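Local atomic coordinates of synaptic vesicle membrane protein VAT-1 homolog-like (Homo sapiens, PDB entry 4A27), a protein that probably works as an oxidoreductase of the quinone oxidoreductase subfamily within the zinc-containing alcohol dehydrogenase family. Residues F117-A122 with G302-K307; V132-F135 with N139-E142; E181-K184 with H189-D192; V312-W317 with M326-D331. All blocks are in the same frame, centred on the assembly; numbering follows the deposited sequence.

Interaction 1: F117-A122 with G302-K307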
loop_
_atom_site.group_PDB
_atom_site.type_symbol
_atom_site.label_atom_id
_atom_site.label_comp_id
_atom_site.label_asym_id
_atom_site.label_seq_id
_atom_site.Cartn_x
_atom_site.Cartn_y
_atom_site.Cartn_z
ATOM N N PHE A 117 21.713 -19.876 18.869
ATOM C CA PHE A 117 21.867 -20.094 17.412
ATOM C C PHE A 117 20.579 -20.597 16.770
ATOM O O PHE A 117 20.282 -20.236 15.622
ATOM C CB PHE A 117 23.015 -21.059 17.082
ATOM C CG PHE A 117 24.371 -20.497 17.399
ATOM C CD1 PHE A 117 24.896 -19.464 16.637
ATOM C CD2 PHE A 117 25.095 -20.964 18.483
ATOM C CE1 PHE A 117 26.141 -18.923 16.928
ATOM C CE2 PHE A 117 26.330 -20.416 18.792
ATOM C CZ PHE A 117 26.851 -19.396 18.009
ATOM N N SER A 118 19.828 -21.439 17.490
ATOM C CA SER A 118 18.561 -21.968 16.978
ATOM C C SER A 118 17.514 -20.841 16.836
ATOM O O SER A 118 16.856 -20.738 15.823
ATOM C CB SER A 118 18.026 -23.130 17.831
ATOM O OG SER A 118 17.786 -22.715 19.153
ATOM N N GLU A 119 17.376 -19.971 17.826
ATOM C CA GLU A 119 16.524 -18.775 17.669
ATOM C C GLU A 119 16.910 -17.909 16.472
ATOM O O GLU A 119 16.029 -17.363 15.784
ATOM C CB GLU A 119 16.635 -17.872 18.892
ATOM C CG GLU A 119 15.618 -18.095 19.948
ATOM C CD GLU A 119 15.725 -17.054 21.068
ATOM O OE1 GLU A 119 16.829 -16.839 21.611
ATOM O OE2 GLU A 119 14.701 -16.457 21.406
ATOM N N ALA A 120 18.230 -17.704 16.299
ATOM C CA ALA A 120 18.758 -16.822 15.289
ATOM C C ALA A 120 18.456 -17.320 13.871
ATOM O O ALA A 120 18.168 -16.511 12.996
ATOM C CB ALA A 120 20.325 -16.600 15.467
ATOM N N ALA A 121 18.501 -18.635 13.667
ATOM C CA ALA A 121 18.190 -19.232 12.358
ATOM C C ALA A 121 16.713 -19.207 12.122
ATOM O O ALA A 121 16.261 -19.539 11.046
ATOM C CB ALA A 121 18.670 -20.704 12.289
ATOM N N ALA A 122 15.958 -18.981 13.197
ATOM C CA ALA A 122 14.518 -18.845 13.112
ATOM C C ALA A 122 14.058 -17.433 12.864
ATOM O O ALA A 122 12.853 -17.199 12.745
ATOM C CB ALA A 122 13.909 -19.325 14.404
ATOM N N GLY A 302 16.319 -4.436 17.854
ATOM C CA GLY A 302 15.908 -3.499 18.921
ATOM C C GLY A 302 14.689 -4.015 19.672
ATOM O O GLY A 302 14.714 -4.075 20.881
ATOM N N LEU A 303 13.663 -4.476 18.942
ATOM C CA LEU A 303 12.488 -5.080 19.555
ATOM C C LEU A 303 12.840 -6.359 20.336
ATOM O O LEU A 303 12.367 -6.542 21.471
ATOM C CB LEU A 303 11.401 -5.391 18.486
ATOM C CG LEU A 303 10.740 -4.161 17.853
ATOM C CD1 LEU A 303 9.750 -4.575 16.740
ATOM C CD2 LEU A 303 10.025 -3.303 18.916
ATOM N N TYR A 304 13.655 -7.249 19.749
ATOM C CA TYR A 304 14.086 -8.458 20.461
ATOM C C TYR A 304 14.748 -8.137 21.836
ATOM O O TYR A 304 14.475 -8.786 22.857
ATOM C CB TYR A 304 15.063 -9.248 19.636
ATOM C CG TYR A 304 15.585 -10.470 20.341
ATOM C CD1 TYR A 304 14.893 -11.679 20.279
ATOM C CD2 TYR A 304 16.772 -10.430 21.058
ATOM C CE1 TYR A 304 15.359 -12.810 20.902
ATOM C CE2 TYR A 304 17.257 -11.578 21.695
ATOM C CZ TYR A 304 16.535 -12.759 21.589
ATOM O OH TYR A 304 16.952 -13.906 22.180
ATOM N N ASN A 305 15.636 -7.158 21.823
ATOM C CA ASN A 305 16.346 -6.708 23.051
ATOM C C ASN A 305 15.449 -6.067 24.112
ATOM O O ASN A 305 15.740 -6.144 25.295
ATOM C CB ASN A 305 17.465 -5.745 22.663
ATOM C CG ASN A 305 18.638 -6.463 21.943
ATOM O OD1 ASN A 305 18.755 -7.676 21.988
ATOM N ND2 ASN A 305 19.463 -5.707 21.246
ATOM N N GLN A 306 14.384 -5.409 23.682
ATOM C CA GLN A 306 13.366 -4.918 24.581
ATOM C C GLN A 306 12.358 -6.010 24.963
ATOM O O GLN A 306 11.381 -5.728 25.669
ATOM C CB GLN A 306 12.620 -3.750 23.940
ATOM C CG GLN A 306 13.467 -2.516 23.696
ATOM C CD GLN A 306 12.721 -1.451 22.875
ATOM O OE1 GLN A 306 11.723 -1.735 22.225
ATOM N NE2 GLN A 306 13.211 -0.223 22.917
ATOM N N LYS A 307 12.578 -7.240 24.491
ATOM C CA LYS A 307 11.750 -8.402 24.861
ATOM C C LYS A 307 10.342 -8.273 24.350
ATOM O O LYS A 307 9.431 -8.855 24.904
ATOM C CB LYS A 307 11.709 -8.619 26.386
ATOM C CG LYS A 307 13.051 -8.519 27.084
ATOM C CD LYS A 307 13.930 -9.707 26.738
ATOM C CE LYS A 307 15.227 -9.660 27.490
ATOM N NZ LYS A 307 16.004 -10.887 27.185
#

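Interaction 2: V132-F135 with N139-E142. With EDO (1,2-ethanediol), chain C.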
loop_
_atom_site.group_PDB
_atom_site.type_symbol
_atom_site.label_atom_id
_atom_site.label_comp_id
_atom_site.label_asym_id
_atom_site.label_seq_id
_atom_site.Cartn_x
_atom_site.Cartn_y
_atom_site.Cartn_z
ATOM N N VAL A 132 8.182 -6.313 6.891
ATOM C CA VAL A 132 8.130 -5.585 5.660
ATOM C C VAL A 132 6.691 -5.507 5.169
ATOM O O VAL A 132 6.262 -4.447 4.650
ATOM C CB VAL A 132 9.077 -6.145 4.596
ATOM C CG1 VAL A 132 8.868 -5.379 3.330
ATOM C CG2 VAL A 132 10.546 -6.010 5.044
ATOM N N MET A 133 5.939 -6.596 5.329
ATOM C CA MET A 133 4.546 -6.581 4.898
ATOM C C MET A 133 3.703 -5.587 5.665
ATOM O O MET A 133 2.844 -4.925 5.074
ATOM C CB MET A 133 3.931 -7.964 4.988
ATOM C CG MET A 133 4.539 -8.961 4.008
ATOM S SD MET A 133 3.596 -10.533 3.914
ATOM C CE MET A 133 3.710 -11.000 5.679
ATOM N N LEU A 134 3.886 -5.552 6.984
ATOM C CA LEU A 134 3.047 -4.762 7.830
ATOM C C LEU A 134 3.360 -3.287 7.761
ATOM O O LEU A 134 2.440 -2.472 7.864
ATOM C CB LEU A 134 3.175 -5.189 9.297
ATOM C CG LEU A 134 2.528 -6.514 9.718
ATOM C CD1 LEU A 134 2.980 -6.870 11.198
ATOM C CD2 LEU A 134 0.956 -6.489 9.492
ATOM N N PHE A 135 4.646 -2.933 7.631
ATOM C CA PHE A 135 5.045 -1.555 7.753
ATOM C C PHE A 135 5.616 -0.926 6.489
ATOM O O PHE A 135 5.616 0.280 6.395
ATOM C CB PHE A 135 6.044 -1.377 8.898
ATOM C CG PHE A 135 5.538 -1.861 10.211
ATOM C CD1 PHE A 135 4.548 -1.141 10.893
ATOM C CD2 PHE A 135 6.077 -3.000 10.817
ATOM C CE1 PHE A 135 4.063 -1.589 12.155
ATOM C CE2 PHE A 135 5.615 -3.445 12.076
ATOM C CZ PHE A 135 4.597 -2.730 12.735
ATOM N N ASN A 139 0.765 -0.153 5.789
ATOM C CA ASN A 139 1.287 0.835 6.777
ATOM C C ASN A 139 0.414 0.625 8.016
ATOM O O ASN A 139 -0.470 1.415 8.280
ATOM C CB ASN A 139 1.130 2.272 6.197
ATOM C CG ASN A 139 1.534 3.368 7.168
ATOM O OD1 ASN A 139 2.255 3.130 8.135
ATOM N ND2 ASN A 139 1.027 4.590 6.920
ATOM N N LEU A 140 0.652 -0.454 8.756
ATOM C CA LEU A 140 -0.101 -0.750 9.971
ATOM C C LEU A 140 0.025 0.348 11.003
ATOM O O LEU A 140 1.133 0.729 11.352
ATOM C CB LEU A 140 0.357 -2.074 10.609
ATOM C CG LEU A 140 -0.351 -2.484 11.902
ATOM C CD1 LEU A 140 -1.875 -2.791 11.671
ATOM C CD2 LEU A 140 0.388 -3.674 12.516
ATOM N N ARG A 141 -1.121 0.821 11.484
ATOM C CA ARG A 141 -1.209 1.913 12.509
ATOM C C ARG A 141 -2.258 1.567 13.566
ATOM O O ARG A 141 -3.050 0.641 13.380
ATOM C CB ARG A 141 -1.609 3.288 11.859
ATOM C CG ARG A 141 -0.460 3.991 11.094
ATOM C CD ARG A 141 -1.003 4.918 9.955
ATOM N NE ARG A 141 -1.458 4.117 8.825
ATOM C CZ ARG A 141 -2.214 4.541 7.823
ATOM N NH1 ARG A 141 -2.629 5.797 7.771
ATOM N NH2 ARG A 141 -2.545 3.690 6.861
ATOM N N GLU A 142 -2.275 2.365 14.646
ATOM C CA GLU A 142 -3.187 2.232 15.772
ATOM C C GLU A 142 -4.621 2.017 15.373
ATOM O O GLU A 142 -5.106 2.704 14.506
ATOM C CB GLU A 142 -3.138 3.482 16.678
ATOM C CG GLU A 142 -2.089 3.447 17.764
ATOM C CD GLU A 142 -2.273 4.542 18.836
ATOM O OE1 GLU A 142 -3.396 4.695 19.388
ATOM O OE2 GLU A 142 -1.279 5.259 19.121
HETATM C C1 EDO C . -4.125 -0.256 5.119
HETATM O O1 EDO C . -4.587 -0.697 3.828
HETATM C C2 EDO C . -2.631 -0.476 5.215
HETATM O O2 EDO C . -1.904 0.735 5.492
#

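Interaction 3: E181-K184 with H189-D192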
loop_
_atom_site.group_PDB
_atom_site.type_symbol
_atom_site.label_atom_id
_atom_site.label_comp_id
_atom_site.label_asym_id
_atom_site.label_seq_id
_atom_site.Cartn_x
_atom_site.Cartn_y
_atom_site.Cartn_z
ATOM N N GLU A 181 -5.320 -24.239 21.367
ATOM C CA GLU A 181 -4.984 -24.071 22.795
ATOM C C GLU A 181 -3.572 -23.505 22.937
ATOM O O GLU A 181 -3.329 -22.671 23.814
ATOM C CB GLU A 181 -5.139 -25.388 23.613
ATOM N N ALA A 182 -2.654 -23.961 22.083
ATOM C CA ALA A 182 -1.256 -23.513 22.123
ATOM C C ALA A 182 -1.024 -22.087 21.567
ATOM O O ALA A 182 -0.104 -21.389 22.017
ATOM C CB ALA A 182 -0.351 -24.515 21.392
ATOM N N ILE A 183 -1.825 -21.649 20.600
ATOM C CA ILE A 183 -1.595 -20.313 19.992
ATOM C C ILE A 183 -2.670 -19.264 20.306
ATOM O O ILE A 183 -2.544 -18.116 19.905
ATOM C CB ILE A 183 -1.371 -20.409 18.484
ATOM C CG1 ILE A 183 -2.650 -20.787 17.758
ATOM C CG2 ILE A 183 -0.303 -21.434 18.186
ATOM C CD1 ILE A 183 -2.516 -20.748 16.268
ATOM N N LYS A 184 -3.713 -19.642 21.045
ATOM C CA LYS A 184 -4.845 -18.744 21.262
ATOM C C LYS A 184 -4.417 -17.430 21.899
ATOM O O LYS A 184 -4.981 -16.420 21.597
ATOM C CB LYS A 184 -5.951 -19.409 22.127
ATOM C CG LYS A 184 -5.617 -19.527 23.638
ATOM C CD LYS A 184 -6.308 -20.720 24.341
ATOM C CE LYS A 184 -7.798 -20.520 24.537
ATOM N NZ LYS A 184 -8.476 -21.750 25.064
ATOM N N HIS A 189 -8.562 -12.999 18.229
ATOM C CA HIS A 189 -9.611 -13.959 17.911
ATOM C C HIS A 189 -9.021 -14.993 16.956
ATOM O O HIS A 189 -8.363 -14.631 15.991
ATOM C CB HIS A 189 -10.816 -13.283 17.248
ATOM C CG HIS A 189 -11.425 -12.211 18.091
ATOM N ND1 HIS A 189 -11.331 -10.872 17.778
ATOM C CD2 HIS A 189 -12.108 -12.279 19.260
ATOM C CE1 HIS A 189 -11.948 -10.161 18.706
ATOM N NE2 HIS A 189 -12.419 -10.989 19.622
ATOM N N LEU A 190 -9.303 -16.263 17.221
ATOM C CA LEU A 190 -8.758 -17.372 16.460
ATOM C C LEU A 190 -9.896 -18.196 15.873
ATOM O O LEU A 190 -10.843 -18.517 16.576
ATOM C CB LEU A 190 -7.879 -18.239 17.387
ATOM C CG LEU A 190 -6.926 -19.244 16.760
ATOM C CD1 LEU A 190 -5.874 -18.561 15.872
ATOM C CD2 LEU A 190 -6.242 -20.122 17.827
ATOM N N PHE A 191 -9.789 -18.549 14.592
ATOM C CA PHE A 191 -10.842 -19.280 13.909
ATOM C C PHE A 191 -10.356 -20.546 13.235
ATOM O O PHE A 191 -9.174 -20.714 12.907
ATOM C CB PHE A 191 -11.540 -18.381 12.888
ATOM C CG PHE A 191 -12.162 -17.178 13.501
ATOM C CD1 PHE A 191 -13.051 -17.307 14.564
ATOM C CD2 PHE A 191 -11.847 -15.914 13.053
ATOM C CE1 PHE A 191 -13.625 -16.191 15.153
ATOM C CE2 PHE A 191 -12.426 -14.793 13.638
ATOM C CZ PHE A 191 -13.303 -14.930 14.685
ATOM N N ASP A 192 -11.299 -21.451 13.040
ATOM C CA ASP A 192 -11.008 -22.715 12.440
ATOM C C ASP A 192 -10.836 -22.475 10.977
ATOM O O ASP A 192 -11.691 -21.880 10.312
ATOM C CB ASP A 192 -12.140 -23.706 12.676
ATOM C CG ASP A 192 -11.803 -25.097 12.160
ATOM O OD1 ASP A 192 -11.190 -25.220 11.068
ATOM O OD2 ASP A 192 -12.145 -26.065 12.854
#

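Interaction 4: V312-W317 with M326-D331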
loop_
_atom_site.group_PDB
_atom_site.type_symbol
_atom_site.label_atom_id
_atom_site.label_comp_id
_atom_site.label_asym_id
_atom_site.label_seq_id
_atom_site.Cartn_x
_atom_site.Cartn_y
_atom_site.Cartn_z
ATOM N N VAL A 312 9.408 -18.294 17.677
ATOM C CA VAL A 312 8.741 -19.480 18.218
ATOM C C VAL A 312 9.328 -20.622 17.425
ATOM O O VAL A 312 9.207 -20.634 16.198
ATOM C CB VAL A 312 7.222 -19.461 17.981
ATOM C CG1 VAL A 312 6.571 -20.826 18.360
ATOM C CG2 VAL A 312 6.534 -18.346 18.823
ATOM N N VAL A 313 10.025 -21.529 18.108
ATOM C CA VAL A 313 10.719 -22.646 17.481
ATOM C C VAL A 313 9.875 -23.913 17.671
ATOM O O VAL A 313 9.537 -24.282 18.770
ATOM C CB VAL A 313 12.115 -22.836 18.040
ATOM C CG1 VAL A 313 12.797 -24.038 17.363
ATOM C CG2 VAL A 313 12.978 -21.553 17.834
ATOM N N ASP A 314 9.514 -24.566 16.582
ATOM C CA ASP A 314 8.675 -25.769 16.687
ATOM C C ASP A 314 9.487 -27.009 17.116
ATOM O O ASP A 314 9.049 -27.785 17.970
ATOM C CB ASP A 314 8.057 -26.050 15.337
ATOM C CG ASP A 314 7.240 -27.341 15.326
ATOM O OD1 ASP A 314 6.146 -27.356 15.891
ATOM O OD2 ASP A 314 7.689 -28.326 14.747
ATOM N N SER A 315 10.651 -27.189 16.497
ATOM C CA SER A 315 11.412 -28.434 16.613
ATOM C C SER A 315 12.805 -28.302 15.990
ATOM O O SER A 315 13.017 -27.506 15.103
ATOM C CB SER A 315 10.647 -29.562 15.923
ATOM O OG SER A 315 10.304 -29.148 14.615
ATOM N N LEU A 316 13.729 -29.098 16.498
ATOM C CA LEU A 316 15.106 -29.163 16.040
ATOM C C LEU A 316 15.337 -30.511 15.409
ATOM O O LEU A 316 14.923 -31.509 15.962
ATOM C CB LEU A 316 16.021 -29.029 17.247
ATOM C CG LEU A 316 15.880 -27.737 18.050
ATOM C CD1 LEU A 316 16.800 -27.840 19.303
ATOM C CD2 LEU A 316 16.191 -26.501 17.260
ATOM N N TRP A 317 16.022 -30.524 14.274
ATOM C CA TRP A 317 16.285 -31.707 13.522
ATOM C C TRP A 317 17.753 -31.870 13.191
ATOM O O TRP A 317 18.443 -30.892 12.855
ATOM C CB TRP A 317 15.495 -31.610 12.207
ATOM C CG TRP A 317 14.062 -31.410 12.438
ATOM C CD1 TRP A 317 13.434 -30.218 12.719
ATOM C CD2 TRP A 317 13.068 -32.418 12.523
ATOM N NE1 TRP A 317 12.103 -30.434 12.933
ATOM C CE2 TRP A 317 11.848 -31.777 12.824
ATOM C CE3 TRP A 317 13.082 -33.806 12.378
ATOM C CZ2 TRP A 317 10.645 -32.481 12.951
ATOM C CZ3 TRP A 317 11.900 -34.507 12.508
ATOM C CH2 TRP A 317 10.682 -33.838 12.765
ATOM N N MET A 326 10.809 -31.750 6.426
ATOM C CA MET A 326 10.062 -31.296 5.254
ATOM C C MET A 326 8.676 -31.867 5.198
ATOM O O MET A 326 7.713 -31.167 4.858
ATOM C CB MET A 326 10.783 -31.670 3.970
ATOM C CG MET A 326 11.836 -30.652 3.617
ATOM S SD MET A 326 12.458 -30.939 1.976
ATOM C CE MET A 326 13.086 -29.326 1.562
ATOM N N GLN A 327 8.570 -33.138 5.561
ATOM C CA GLN A 327 7.284 -33.810 5.582
ATOM C C GLN A 327 6.380 -33.117 6.552
ATOM O O GLN A 327 5.203 -32.872 6.265
ATOM C CB GLN A 327 7.460 -35.258 5.997
ATOM C CG GLN A 327 6.176 -36.054 6.024
ATOM C CD GLN A 327 5.604 -36.258 4.606
ATOM O OE1 GLN A 327 6.304 -36.756 3.725
ATOM N NE2 GLN A 327 4.346 -35.838 4.383
ATOM N N ARG A 328 6.918 -32.764 7.710
ATOM C CA ARG A 328 6.097 -32.066 8.721
ATOM C C ARG A 328 5.583 -30.707 8.241
ATOM O O ARG A 328 4.444 -30.333 8.518
ATOM C CB ARG A 328 6.891 -31.955 10.017
ATOM C CG ARG A 328 6.149 -31.309 11.217
ATOM C CD ARG A 328 7.107 -31.329 12.401
ATOM N NE ARG A 328 6.658 -30.563 13.572
ATOM C CZ ARG A 328 6.168 -31.106 14.688
ATOM N NH1 ARG A 328 5.997 -32.428 14.800
ATOM N NH2 ARG A 328 5.825 -30.316 15.697
ATOM N N ILE A 329 6.416 -29.954 7.524
ATOM C CA ILE A 329 5.990 -28.669 6.960
ATOM C C ILE A 329 4.919 -28.887 5.883
ATOM O O ILE A 329 3.925 -28.163 5.833
ATOM C CB ILE A 329 7.157 -27.899 6.307
ATOM C CG1 ILE A 329 8.149 -27.439 7.357
ATOM C CG2 ILE A 329 6.641 -26.685 5.539
ATOM C CD1 ILE A 329 9.418 -26.883 6.763
ATOM N N HIS A 330 5.108 -29.902 5.041
ATOM C CA HIS A 330 4.086 -30.258 4.067
ATOM C C HIS A 330 2.755 -30.583 4.760
ATOM O O HIS A 330 1.717 -30.143 4.308
ATOM C CB HIS A 330 4.547 -31.417 3.205
ATOM C CG HIS A 330 3.499 -31.919 2.252
ATOM N ND1 HIS A 330 3.012 -31.161 1.205
ATOM C CD2 HIS A 330 2.831 -33.095 2.204
ATOM C CE1 HIS A 330 2.100 -31.854 0.549
ATOM N NE2 HIS A 330 1.973 -33.033 1.132
ATOM N N ASP A 331 2.813 -31.333 5.857
ATOM C CA ASP A 331 1.637 -31.753 6.609
ATOM C C ASP A 331 1.094 -30.675 7.537
ATOM O O ASP A 331 0.157 -30.944 8.302
ATOM C CB ASP A 331 1.968 -32.996 7.446
ATOM C CG ASP A 331 2.226 -34.241 6.588
ATOM O OD1 ASP A 331 2.152 -34.154 5.348
ATOM O OD2 ASP A 331 2.513 -35.307 7.165
#

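Interaction 1: F117-A122 with G302-K307
E119 and Y304 make this contact by themselves. Each reaches out from its own helix, and the two side chains meet at about a right angle. The phenol hydroxyl donates to the carboxylate, with Y304 OH 3.0 Å from E119 OE1. It comes from above the carboxylate plane, 35° out of it. The other oxygen lies at the rim of the ring, near its plane, with E119 OE2 3.7 Å from Y304 CE1. Y304 has CG anti to the backbone N (chi1 178°), which sends the ring out from helix 290-305 toward helix 117-121. E119 reaches back, extended beyond CG. Both residues are buried, and the charge of E119 has a mate there: OE2 forms a salt bridge with K310. This pairing would be expected to favour the ionised carboxylate. Replacing E119 by an alanine is likely to leave the Y304 hydroxyl without this acceptor and to cost the K310 ammonium this counter-charge. M115 packs against the Y304 side chain. Helix 290-305 ends in a Schellman motif at K307. The arrangement is a buried tyrosine-carboxylate hydrogen bond between two helices far apart in the chain, backed by a lysine salt bridge, within a medium-chain dehydrogenase-type fold.

Interaction 2: V132-F135 with N139-E142
The F135 ring sets its edge against L140 O, near the ring plane. F135 CE1 is 3.8 Å from L140 O, and it also touches L140 CB at 4.0 Å. Next to it, the L134 and L140 side chains run side by side and point the same way, with L134 CD2 4.2 Å from L140 CD2. L140 has CG anti to its backbone N (chi1 179°), which brings its CD2 alongside that of L134. The turn is closed by L140 N, which donates to L134 O over 2.8 Å, almost straight at 169°. This link joins helix 124-137 to strand 145-148, the first strand of the Rossmann-type sheet in chain order. L134 and L140 both pack on C163 of helix 154-163. R141 holds the polar side, its NE donating to N139 O over 2.9 Å, close to the guanidinium plane. A 1,2-ethanediol, probably from the crystallisation liquor, accepts from N139 N at its O2, 2.8 Å away, and weakly from R141 NH2. A methionine in place of R141 would probably leave N139 O without this side-chain donor and E136 of the second subunit without its salt bridge to NH1. N139 packs on N139 of the second subunit.

Interaction 3: E181-K184 with H189-D192
Helix 180-183 and strand 189-192 are the last two elements of a beta-alpha-beta unit that starts with strand 170-175. The contact ties the end of the helix to the strand that follows it. One leucine carries it from the strand side. L190 points toward the helix, and both its methyls reach I183. L190 CD2 lies 3.7 Å from I183 CG1, and L190 CD1 lies 4.0 Å from I183 CD1. The two side chains cross at about a right angle, so the isoleucine arm runs across the forked end of the leucine. The first torsion of I183 explains the fit. Its CG1 sits between the backbone N and the carbonyl carbon (chi1 70°), and the extended chi2 then carries CD1 to the leucine. L190 has CG anti to its backbone N (chi1 -165°), which directs the fork at the helix. Its CD2 also touches the backbone of K184, 4.0 Å from K184 CA. The end of the lysine side chain leads away. The contact is entirely apolar. I183 is buried, and it also packs on A175 of strand 170-175 and on I335. On the strand, H189 and F191 make backbone hydrogen bonds to strand 170-175, while the F191 side chain packs on helix 197-204. Strand 189-192 is the outermost strand within this chain at one end of the parallel sheet, whose strand order 3-2-1-4-5-6 is that of the Rossmann fold. The contact is the hydrophobic packing of a helix on that strand in the second beta-alpha-beta crossover, from 170-175 to 189-192, of a Rossmann-type domain.

Interaction 4: V312-W317 with M326-D331
R328 and D314 form a salt bridge that joins helix 322-330 to strand 313-317. The two side chains come from opposite directions. The straightest bond runs from R328 NH2 to D314 OD1, 3.0 Å long at 167°, in the guanidinium plane and on the syn lone pair. D314 OD2 takes two more bonds from the same group, both weak in angle: R328 NE at 2.7 Å and R328 NH2 at 2.9 Å. The carboxylate and guanidinium planes are inclined, so the two groups meet twisted rather than flat. R328 can span the gap because CG is anti to the backbone N (chi1 -177°) and its chain stays extended as far as NE. The carboxylate has further partners on its own side. S315 OG donates to D314 OD2 over 2.7 Å, and W317 NE1 donates in turn to S315 OG over 2.8 Å. This chain of bonds fixes the turn of the S315 hydroxyl. D314 OD1 also accepts from I335 N in the loop after the helix. Donors from R328, S315 and I335 thus meet the carboxylate, and the arginine is likely to favour its ionised form. Packing is slight. R328 CD lies at the edge of the W317 ring, 3.8 Å from W317 CZ2, and the two side chains cross at about a right angle. I329 packs on L338 of the next strand. The short segment axes come within 11.3 Å and run at 155°, nearly antiparallel, as expected where strand 313-317, helix 322-330 and strand 337-341 form a beta-alpha-beta unit with two parallel strands.

How the interactions relate
Interactions 1 and 4 touch. S118 CB packs 3.9 Å from L316 CD2, and A122 CB lies near V313 CG2. Helix 290-305 of interaction 1 leads in the chain to strand 313-317 of interaction 4. Interactions 2 and 3 both fall inside the long loop closed by interaction 1, in the Rossmann-type part. Their centres are 22 Å apart. A 1,2-ethanediol is bound in interaction 2, and another lies about 5 Å from the I183 side chain of interaction 3; both are probably from the crystallisation liquor. Interaction 2 faces the second subunit, while no other chain of the assembly touches the other three. Interactions 3 and 4 come within about 7 Å at their nearest atoms, and I335 has partners in both.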